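Local coordinates for Cfl (Pectobacterium brasiliense, PDB 7A9J), which is a coronafacic acid ligase of the ATP-dependent AMP-binding enzyme family, probably activating carboxylic acids by adenylation for amide synthesis, at residues 497-509 with 524-537. The protein carries 1 engineered substitution. Sequence-based numbering, arbitrary orientation.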
ATOM      1  N   HIS A 497       0.642 -20.498  26.577  1.00 42.69           N
ATOM      2  CA  HIS A 497       1.464 -21.567  26.026  1.00 45.35           C
ATOM      3  C   HIS A 497       0.646 -22.490  25.122  1.00 46.36           C
ATOM      4  O   HIS A 497      -0.446 -22.936  25.507  1.00 46.55           O
ATOM      5  CB  HIS A 497       2.057 -22.427  27.149  1.00 53.88           C
ATOM      6  CG  HIS A 497       3.241 -21.827  27.846  1.00 63.72           C
ATOM      7  ND1 HIS A 497       3.464 -20.467  27.939  1.00 66.43           N
ATOM      8  CD2 HIS A 497       4.281 -22.422  28.476  1.00 62.36           C
ATOM      9  CE1 HIS A 497       4.587 -20.249  28.602  1.00 61.94           C
ATOM     10  NE2 HIS A 497       5.103 -21.420  28.937  1.00 68.52           N
ATOM     11  N   PRO A 498       1.204 -22.900  23.992  1.00 39.11           N
ATOM     12  CA  PRO A 498       0.547 -23.923  23.175  1.00 38.43           C
ATOM     13  C   PRO A 498       0.355 -25.185  23.996  1.00 42.75           C
ATOM     14  O   PRO A 498       1.169 -25.514  24.862  1.00 43.41           O
ATOM     15  CB  PRO A 498       1.527 -24.137  22.010  1.00 42.24           C
ATOM     16  CG  PRO A 498       2.278 -22.804  21.893  1.00 42.71           C
ATOM     17  CD  PRO A 498       2.380 -22.290  23.325  1.00 40.41           C
ATOM     18  N   SER A 499      -0.771 -25.837  23.772  1.00 40.41           N
ATOM     19  CA  SER A 499      -0.975 -27.176  24.304  1.00 46.25           C
ATOM     20  C   SER A 499      -0.334 -28.268  23.456  1.00 44.95           C
ATOM     21  O   SER A 499      -0.218 -29.413  23.921  1.00 49.63           O
ATOM     22  CB  SER A 499      -2.471 -27.439  24.415  1.00 43.65           C
ATOM     23  OG  SER A 499      -3.037 -26.671  25.456  1.00 49.06           O
ATOM     24  N   GLU A 500       0.109 -27.952  22.248  1.00 42.92           N
ATOM     25  CA  GLU A 500       0.526 -28.961  21.294  1.00 39.29           C
ATOM     26  C   GLU A 500       1.393 -28.319  20.227  1.00 43.88           C
ATOM     27  O   GLU A 500       1.179 -27.169  19.859  1.00 42.63           O
ATOM     28  CB  GLU A 500      -0.695 -29.587  20.661  1.00 49.02           C
ATOM     29  CG  GLU A 500      -0.441 -30.654  19.671  1.00 50.65           C
ATOM     30  CD  GLU A 500      -1.759 -31.311  19.310  1.00 59.69           C
ATOM     31  OE1 GLU A 500      -2.415 -31.870  20.215  1.00 53.95           O
ATOM     32  OE2 GLU A 500      -2.166 -31.207  18.146  1.00 47.80           O
ATOM     33  N   TYR A 501       2.362 -29.081  19.741  1.00 46.66           N
ATOM     34  CA  TYR A 501       3.314 -28.644  18.727  1.00 40.34           C
ATOM     35  C   TYR A 501       3.188 -29.560  17.515  1.00 51.89           C
ATOM     36  O   TYR A 501       3.209 -30.790  17.659  1.00 50.26           O
ATOM     37  CB  TYR A 501       4.743 -28.685  19.318  1.00 49.13           C
ATOM     38  CG  TYR A 501       4.903 -27.712  20.450  1.00 54.02           C
ATOM     39  CD1 TYR A 501       4.890 -26.352  20.192  1.00 53.46           C
ATOM     40  CD2 TYR A 501       5.041 -28.127  21.766  1.00 57.11           C
ATOM     41  CE1 TYR A 501       5.024 -25.426  21.185  1.00 51.14           C
ATOM     42  CE2 TYR A 501       5.193 -27.182  22.799  1.00 60.41           C
ATOM     43  CZ  TYR A 501       5.168 -25.827  22.479  1.00 59.36           C
ATOM     44  OH  TYR A 501       5.282 -24.834  23.423  1.00 60.14           O
ATOM     45  N   ILE A 502       3.024 -28.971  16.333  1.00 47.31           N
ATOM     46  CA  ILE A 502       3.007 -29.716  15.082  1.00 43.78           C
ATOM     47  C   ILE A 502       4.243 -29.305  14.296  1.00 46.62           C
ATOM     48  O   ILE A 502       4.343 -28.166  13.833  1.00 51.09           O
ATOM     49  CB  ILE A 502       1.722 -29.465  14.284  1.00 37.02           C
ATOM     50  CG1 ILE A 502       0.497 -29.908  15.102  1.00 41.24           C
ATOM     51  CG2 ILE A 502       1.739 -30.266  12.968  1.00 39.92           C
ATOM     52  CD1 ILE A 502      -0.848 -29.648  14.432  1.00 36.15           C
ATOM     53  N   PHE A 503       5.203 -30.211  14.167  1.00 50.39           N
ATOM     54  CA  PHE A 503       6.423 -29.914  13.428  1.00 51.71           C
ATOM     55  C   PHE A 503       6.183 -30.238  11.964  1.00 60.27           C
ATOM     56  O   PHE A 503       5.825 -31.372  11.624  1.00 61.05           O
ATOM     57  CB  PHE A 503       7.620 -30.710  13.957  1.00 57.52           C
ATOM     58  CG  PHE A 503       8.005 -30.356  15.358  1.00 62.77           C
ATOM     59  CD1 PHE A 503       7.315 -30.899  16.436  1.00 66.51           C
ATOM     60  CD2 PHE A 503       9.041 -29.477  15.606  1.00 68.63           C
ATOM     61  CE1 PHE A 503       7.656 -30.568  17.736  1.00 61.16           C
ATOM     62  CE2 PHE A 503       9.395 -29.151  16.902  1.00 73.75           C
ATOM     63  CZ  PHE A 503       8.699 -29.699  17.971  1.00 66.66           C
ATOM     64  N   ILE A 504       6.402 -29.252  11.101  1.00 58.26           N
ATOM     65  CA  ILE A 504       6.279 -29.418   9.661  1.00 69.31           C
ATOM     66  C   ILE A 504       7.353 -28.544   9.022  1.00 76.75           C
ATOM     67  O   ILE A 504       7.560 -27.404   9.449  1.00 86.38           O
ATOM     68  CB  ILE A 504       4.858 -29.053   9.178  1.00 69.75           C
ATOM     69  CG1 ILE A 504       4.623 -29.546   7.756  1.00 89.08           C
ATOM     70  CG2 ILE A 504       4.603 -27.567   9.270  1.00 71.28           C
ATOM     71  CD1 ILE A 504       3.204 -29.338   7.279  1.00 84.79           C
ATOM     72  N   LYS A 505       8.086 -29.074   8.051  1.00 80.70           N
ATOM     73  CA  LYS A 505       9.215 -28.281   7.574  1.00 87.04           C
ATOM     74  C   LYS A 505       8.848 -27.364   6.420  1.00 81.11           C
ATOM     75  O   LYS A 505       9.719 -26.662   5.903  1.00 85.80           O
ATOM     76  CB  LYS A 505      10.401 -29.180   7.229  1.00100.59           C
ATOM     77  CG  LYS A 505      11.063 -29.691   8.509  1.00106.78           C
ATOM     78  CD  LYS A 505      12.420 -30.335   8.324  1.00104.90           C
ATOM     79  CE  LYS A 505      12.935 -30.787   9.682  1.00103.42           C
ATOM     80  NZ  LYS A 505      11.817 -31.364  10.503  1.00100.83           N
ATOM     81  N   GLU A 506       7.572 -27.307   6.057  1.00 89.10           N
ATOM     82  CA  GLU A 506       7.066 -26.265   5.172  1.00 91.11           C
ATOM     83  C   GLU A 506       5.661 -25.906   5.625  1.00 91.33           C
ATOM     84  O   GLU A 506       4.779 -26.769   5.638  1.00 97.70           O
ATOM     85  CB  GLU A 506       7.063 -26.732   3.723  1.00 90.17           C
ATOM     86  CG  GLU A 506       6.549 -25.711   2.755  1.00 96.19           C
ATOM     87  CD  GLU A 506       6.442 -26.268   1.353  1.00118.78           C
ATOM     88  OE1 GLU A 506       6.460 -27.512   1.203  1.00112.20           O
ATOM     89  OE2 GLU A 506       6.344 -25.463   0.400  1.00124.86           O
ATOM     90  N   ILE A 507       5.448 -24.652   6.003  1.00 81.46           N
ATOM     91  CA  ILE A 507       4.118 -24.227   6.428  1.00 84.51           C
ATOM     92  C   ILE A 507       3.320 -23.822   5.195  1.00 79.70           C
ATOM     93  O   ILE A 507       3.806 -23.026   4.388  1.00 72.45           O
ATOM     94  CB  ILE A 507       4.207 -23.090   7.458  1.00 78.81           C
ATOM     95  CG1 ILE A 507       4.726 -23.640   8.782  1.00 69.36           C
ATOM     96  CG2 ILE A 507       2.851 -22.385   7.622  1.00 73.69           C
ATOM     97  CD1 ILE A 507       4.934 -22.589   9.837  1.00 65.34           C
ATOM     98  N   PRO A 508       2.106 -24.339   5.004  1.00 85.89           N
ATOM     99  CA  PRO A 508       1.334 -24.005   3.790  1.00 90.45           C
ATOM    100  C   PRO A 508       1.014 -22.519   3.625  1.00 97.59           C
ATOM    101  O   PRO A 508       0.187 -21.978   4.365  1.00101.64           O
ATOM    102  CB  PRO A 508       0.040 -24.821   3.961  1.00 86.11           C
ATOM    103  CG  PRO A 508       0.367 -25.888   4.988  1.00 87.54           C
ATOM    104  CD  PRO A 508       1.407 -25.297   5.885  1.00 78.24           C
ATOM    105  N   VAL A 509       1.643 -21.848   2.652  1.00111.67           N
ATOM    106  CA  VAL A 509       1.290 -20.469   2.298  1.00118.05           C
ATOM    107  C   VAL A 509       0.758 -20.463   0.865  1.00123.00           C
ATOM    108  O   VAL A 509       0.608 -21.524   0.249  1.00124.59           O
ATOM    109  CB  VAL A 509       2.484 -19.501   2.453  1.00116.52           C
ATOM    110  CG1 VAL A 509       2.000 -18.070   2.743  1.00113.17           C
ATOM    111  CG2 VAL A 509       3.441 -19.971   3.541  1.00111.47           C
ATOM    112  N   TYR A 524      -6.635 -28.815  10.922  1.00 33.68           N
ATOM    113  CA  TYR A 524      -5.830 -29.304  12.038  1.00 35.59           C
ATOM    114  C   TYR A 524      -5.532 -30.793  11.952  1.00 32.00           C
ATOM    115  O   TYR A 524      -4.381 -31.217  12.137  1.00 37.05           O
ATOM    116  CB  TYR A 524      -6.565 -28.968  13.329  1.00 36.16           C
ATOM    117  CG  TYR A 524      -6.062 -29.685  14.563  1.00 34.79           C
ATOM    118  CD1 TYR A 524      -4.768 -29.482  15.031  1.00 33.75           C
ATOM    119  CD2 TYR A 524      -6.899 -30.526  15.285  1.00 34.01           C
ATOM    120  CE1 TYR A 524      -4.308 -30.129  16.181  1.00 35.46           C
ATOM    121  CE2 TYR A 524      -6.447 -31.173  16.448  1.00 40.25           C
ATOM    122  CZ  TYR A 524      -5.151 -30.971  16.879  1.00 38.39           C
ATOM    123  OH  TYR A 524      -4.677 -31.602  18.021  1.00 43.75           O
ATOM    124  N   HIS A 525      -6.572 -31.626  11.713  1.00 34.76           N
ATOM    125  CA  HIS A 525      -6.343 -33.064  11.598  1.00 38.03           C
ATOM    126  C   HIS A 525      -5.500 -33.412  10.375  1.00 39.18           C
ATOM    127  O   HIS A 525      -4.639 -34.301  10.463  1.00 36.61           O
ATOM    128  CB  HIS A 525      -7.683 -33.803  11.602  1.00 34.61           C
ATOM    129  CG  HIS A 525      -8.516 -33.425  12.779  1.00 43.56           C
ATOM    130  ND1 HIS A 525      -8.247 -33.900  14.041  1.00 48.58           N
ATOM    131  CD2 HIS A 525      -9.519 -32.525  12.915  1.00 45.22           C
ATOM    132  CE1 HIS A 525      -9.088 -33.359  14.900  1.00 45.38           C
ATOM    133  NE2 HIS A 525      -9.876 -32.531  14.241  1.00 48.52           N
ATOM    134  N   LEU A 526      -5.717 -32.731   9.245  1.00 37.82           N
ATOM    135  CA  LEU A 526      -4.843 -32.932   8.085  1.00 34.93           C
ATOM    136  C   LEU A 526      -3.401 -32.583   8.446  1.00 44.03           C
ATOM    137  O   LEU A 526      -2.479 -33.383   8.225  1.00 42.76           O
ATOM    138  CB  LEU A 526      -5.314 -32.099   6.895  1.00 34.13           C
ATOM    139  CG  LEU A 526      -4.401 -32.265   5.660  1.00 38.05           C
ATOM    140  CD1 LEU A 526      -4.452 -33.666   5.090  1.00 41.56           C
ATOM    141  CD2 LEU A 526      -4.809 -31.233   4.631  1.00 42.98           C
ATOM    142  N   LEU A 527      -3.202 -31.411   9.052  1.00 36.28           N
ATOM    143  CA  LEU A 527      -1.855 -30.982   9.443  1.00 41.95           C
ATOM    144  C   LEU A 527      -1.181 -32.034  10.306  1.00 35.90           C
ATOM    145  O   LEU A 527      -0.039 -32.424  10.044  1.00 43.06           O
ATOM    146  CB  LEU A 527      -1.916 -29.636  10.170  1.00 41.35           C
ATOM    147  CG  LEU A 527      -2.194 -28.391   9.315  1.00 42.13           C
ATOM    148  CD1 LEU A 527      -2.430 -27.185  10.228  1.00 43.78           C
ATOM    149  CD2 LEU A 527      -1.111 -28.076   8.270  1.00 51.81           C
ATOM    150  N   LYS A 528      -1.865 -32.507  11.364  1.00 38.06           N
ATOM    151  CA  LYS A 528      -1.254 -33.545  12.190  1.00 40.49           C
ATOM    152  C   LYS A 528      -0.861 -34.757  11.355  1.00 46.04           C
ATOM    153  O   LYS A 528       0.209 -35.335  11.565  1.00 45.42           O
ATOM    154  CB  LYS A 528      -2.184 -33.963  13.316  1.00 43.75           C
ATOM    155  CG  LYS A 528      -2.292 -32.908  14.392  1.00 45.41           C
ATOM    156  CD  LYS A 528      -2.822 -33.531  15.683  1.00 42.29           C
ATOM    157  CE  LYS A 528      -4.264 -33.924  15.515  1.00 44.17           C
ATOM    158  NZ  LYS A 528      -4.702 -34.512  16.831  1.00 42.63           N
ATOM    159  N   SER A 529      -1.685 -35.134  10.371  1.00 42.16           N
ATOM    160  CA  SER A 529      -1.356 -36.347   9.632  1.00 44.64           C
ATOM    161  C   SER A 529      -0.177 -36.129   8.709  1.00 41.44           C
ATOM    162  O   SER A 529       0.474 -37.101   8.302  1.00 47.37           O
ATOM    163  CB  SER A 529      -2.563 -36.849   8.830  1.00 48.26           C
ATOM    164  OG  SER A 529      -2.825 -35.983   7.742  1.00 45.06           O
ATOM    165  N   GLN A 530       0.130 -34.878   8.372  1.00 45.50           N
ATOM    166  CA  GLN A 530       1.246 -34.620   7.483  1.00 52.31           C
ATOM    167  C   GLN A 530       2.496 -34.204   8.241  1.00 57.50           C
ATOM    168  O   GLN A 530       3.533 -33.973   7.614  1.00 53.27           O
ATOM    169  CB  GLN A 530       0.854 -33.554   6.460  1.00 58.30           C
ATOM    170  CG  GLN A 530      -0.347 -33.973   5.617  1.00 49.82           C
ATOM    171  CD  GLN A 530      -0.104 -35.298   4.903  1.00 56.58           C
ATOM    172  OE1 GLN A 530       0.762 -35.387   4.042  1.00 53.69           O
ATOM    173  NE2 GLN A 530      -0.859 -36.347   5.282  1.00 47.79           N
ATOM    174  N   ALA A 531       2.431 -34.155   9.569  1.00 48.82           N
ATOM    175  CA  ALA A 531       3.490 -33.544  10.358  1.00 51.26           C
ATOM    176  C   ALA A 531       4.738 -34.419  10.407  1.00 56.65           C
ATOM    177  O   ALA A 531       4.667 -35.647  10.330  1.00 54.68           O
ATOM    178  CB  ALA A 531       2.997 -33.294  11.775  1.00 51.10           C
ATOM    179  N   GLU A 532       5.895 -33.763  10.539  1.00 59.64           N
ATOM    180  CA  GLU A 532       7.103 -34.487  10.914  1.00 69.62           C
ATOM    181  C   GLU A 532       6.904 -35.176  12.254  1.00 62.40           C
ATOM    182  O   GLU A 532       7.225 -36.358  12.407  1.00 65.64           O
ATOM    183  CB  GLU A 532       8.304 -33.538  10.961  1.00 71.72           C
ATOM    184  CG  GLU A 532       8.564 -32.768   9.666  1.00 75.00           C
ATOM    185  CD  GLU A 532       8.762 -33.682   8.470  1.00 91.46           C
ATOM    186  OE1 GLU A 532       9.300 -34.796   8.646  1.00 99.98           O
ATOM    187  OE2 GLU A 532       8.378 -33.289   7.350  1.00107.31           O
ATOM    188  N   LYS A 533       6.334 -34.465  13.222  1.00 57.83           N
ATOM    189  CA  LYS A 533       6.003 -35.047  14.515  1.00 61.63           C
ATOM    190  C   LYS A 533       4.976 -34.159  15.196  1.00 56.14           C
ATOM    191  O   LYS A 533       4.854 -32.972  14.898  1.00 55.89           O
ATOM    192  CB  LYS A 533       7.243 -35.205  15.416  1.00 64.04           C
ATOM    193  CG  LYS A 533       6.981 -36.069  16.670  1.00 82.17           C
ATOM    194  CD  LYS A 533       8.228 -36.262  17.548  1.00 90.43           C
ATOM    195  CE  LYS A 533       8.005 -37.346  18.616  1.00 83.87           C
ATOM    196  NZ  LYS A 533       9.152 -37.471  19.564  1.00 83.08           N
ATOM    197  N   VAL A 534       4.224 -34.756  16.109  1.00 59.08           N
ATOM    198  CA  VAL A 534       3.290 -34.017  16.933  1.00 59.02           C
ATOM    199  C   VAL A 534       3.620 -34.310  18.382  1.00 60.08           C
ATOM    200  O   VAL A 534       3.931 -35.451  18.736  1.00 68.42           O
ATOM    201  CB  VAL A 534       1.830 -34.374  16.614  1.00 58.89           C
ATOM    202  CG1 VAL A 534       0.909 -33.520  17.449  1.00 54.19           C
ATOM    203  CG2 VAL A 534       1.560 -34.152  15.127  1.00 54.66           C
ATOM    204  N   PHE A 535       3.594 -33.269  19.209  1.00 59.40           N
ATOM    205  CA  PHE A 535       3.905 -33.383  20.629  1.00 63.84           C
ATOM    206  C   PHE A 535       2.787 -32.720  21.419  1.00 67.19           C
ATOM    207  O   PHE A 535       2.628 -31.499  21.359  1.00 59.81           O
ATOM    208  CB  PHE A 535       5.248 -32.731  20.947  1.00 62.99           C
ATOM    209  CG  PHE A 535       5.760 -33.066  22.319  1.00 84.69           C
ATOM    210  CD1 PHE A 535       6.719 -34.057  22.491  1.00 92.85           C
ATOM    211  CD2 PHE A 535       5.276 -32.405  23.442  1.00 82.64           C
ATOM    212  CE1 PHE A 535       7.195 -34.380  23.756  1.00 88.52           C
ATOM    213  CE2 PHE A 535       5.749 -32.725  24.707  1.00 91.11           C
ATOM    214  CZ  PHE A 535       6.709 -33.716  24.862  1.00 86.16           C
ATOM    215  N   THR A 536       2.015 -33.509  22.161  1.00 58.04           N
ATOM    216  CA  THR A 536       0.965 -32.974  23.020  1.00 58.05           C
ATOM    217  C   THR A 536       1.449 -32.925  24.457  1.00 73.57           C
ATOM    218  O   THR A 536       1.901 -33.941  24.993  1.00 73.01           O
ATOM    219  CB  THR A 536      -0.298 -33.823  22.933  1.00 63.07           C
ATOM    220  OG1 THR A 536      -0.667 -33.949  21.564  1.00 59.79           O
ATOM    221  CG2 THR A 536      -1.438 -33.182  23.724  1.00 63.52           C
ATOM    222  N   LEU A 537       1.335 -31.755  25.080  1.00 80.28           N
ATOM    223  CA  LEU A 537       1.750 -31.580  26.474  1.00 82.89           C
ATOM    224  C   LEU A 537       0.682 -32.087  27.437  1.00 90.23           C
ATOM    225  O   LEU A 537      -0.474 -31.679  27.359  1.00102.17           O
ATOM    226  CB  LEU A 537       2.054 -30.118  26.778  1.00 76.27           C
ATOM    227  CG  LEU A 537       3.351 -29.517  26.234  1.00 85.76           C
ATOM    228  CD1 LEU A 537       3.347 -29.432  24.719  1.00 80.79           C
ATOM    229  CD2 LEU A 537       3.579 -28.139  26.832  1.00 84.37           C
TER
HETATM  230  O   HOH W   1      -4.375 -34.049  19.898  1.00 60.30           O
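With CG anti to the backbone N in both Glu500 and Tyr524 (chi1 166° in the tyrosine), the carboxylate at the end of the extended Glu500 chain and the phenol approach from opposite directions. They meet on the face of the antiparallel strand pair 500-503 with 533-536 that carries Glu500, Ile502, Val534 and Thr536; the pair forms one side of the four-stranded mixed sheet of the C-terminal domain, with 533-536 its edge strand. Tyr524 OH donates to Glu500 OE2 over 2.5 Å, on the syn side and close to the carboxylate plane, while that oxygen also lies in plane at the ring edge. Thr536 OG1 reaches Glu500 OE1 at 3.0 Å from above the carboxylate, 48° out of plane. Water 1 donates to the same oxygen, and Arg466 forms a salt bridge to it and a hydrogen bond to Tyr524 OH, probably stabilising the anion. Lys528 NZ, one turn on in the same helix, also donates to the phenol oxygen.

On the same face, Ile502 packs against helix 524-530: CD1 lies 3.6 Å from Lys528 CG, and CG2 meets Ala531 CB tightly at 3.5 Å. On the face of Tyr501 and Phe503, Tyr501 CE2 meets Leu537 CD1 at 3.5 Å. Tyr501 and Phe535 form a hydrogen-bonded antiparallel pair. Beyond Phe503-Lys533 the pairing ends in a classic beta bulge, Glu532 and Lys533 both facing Phe503: Lys533 O accepts from Phe503 N at 2.9 Å, whereas Glu532 N makes only a weak, bent bond (129°) to Phe503 O.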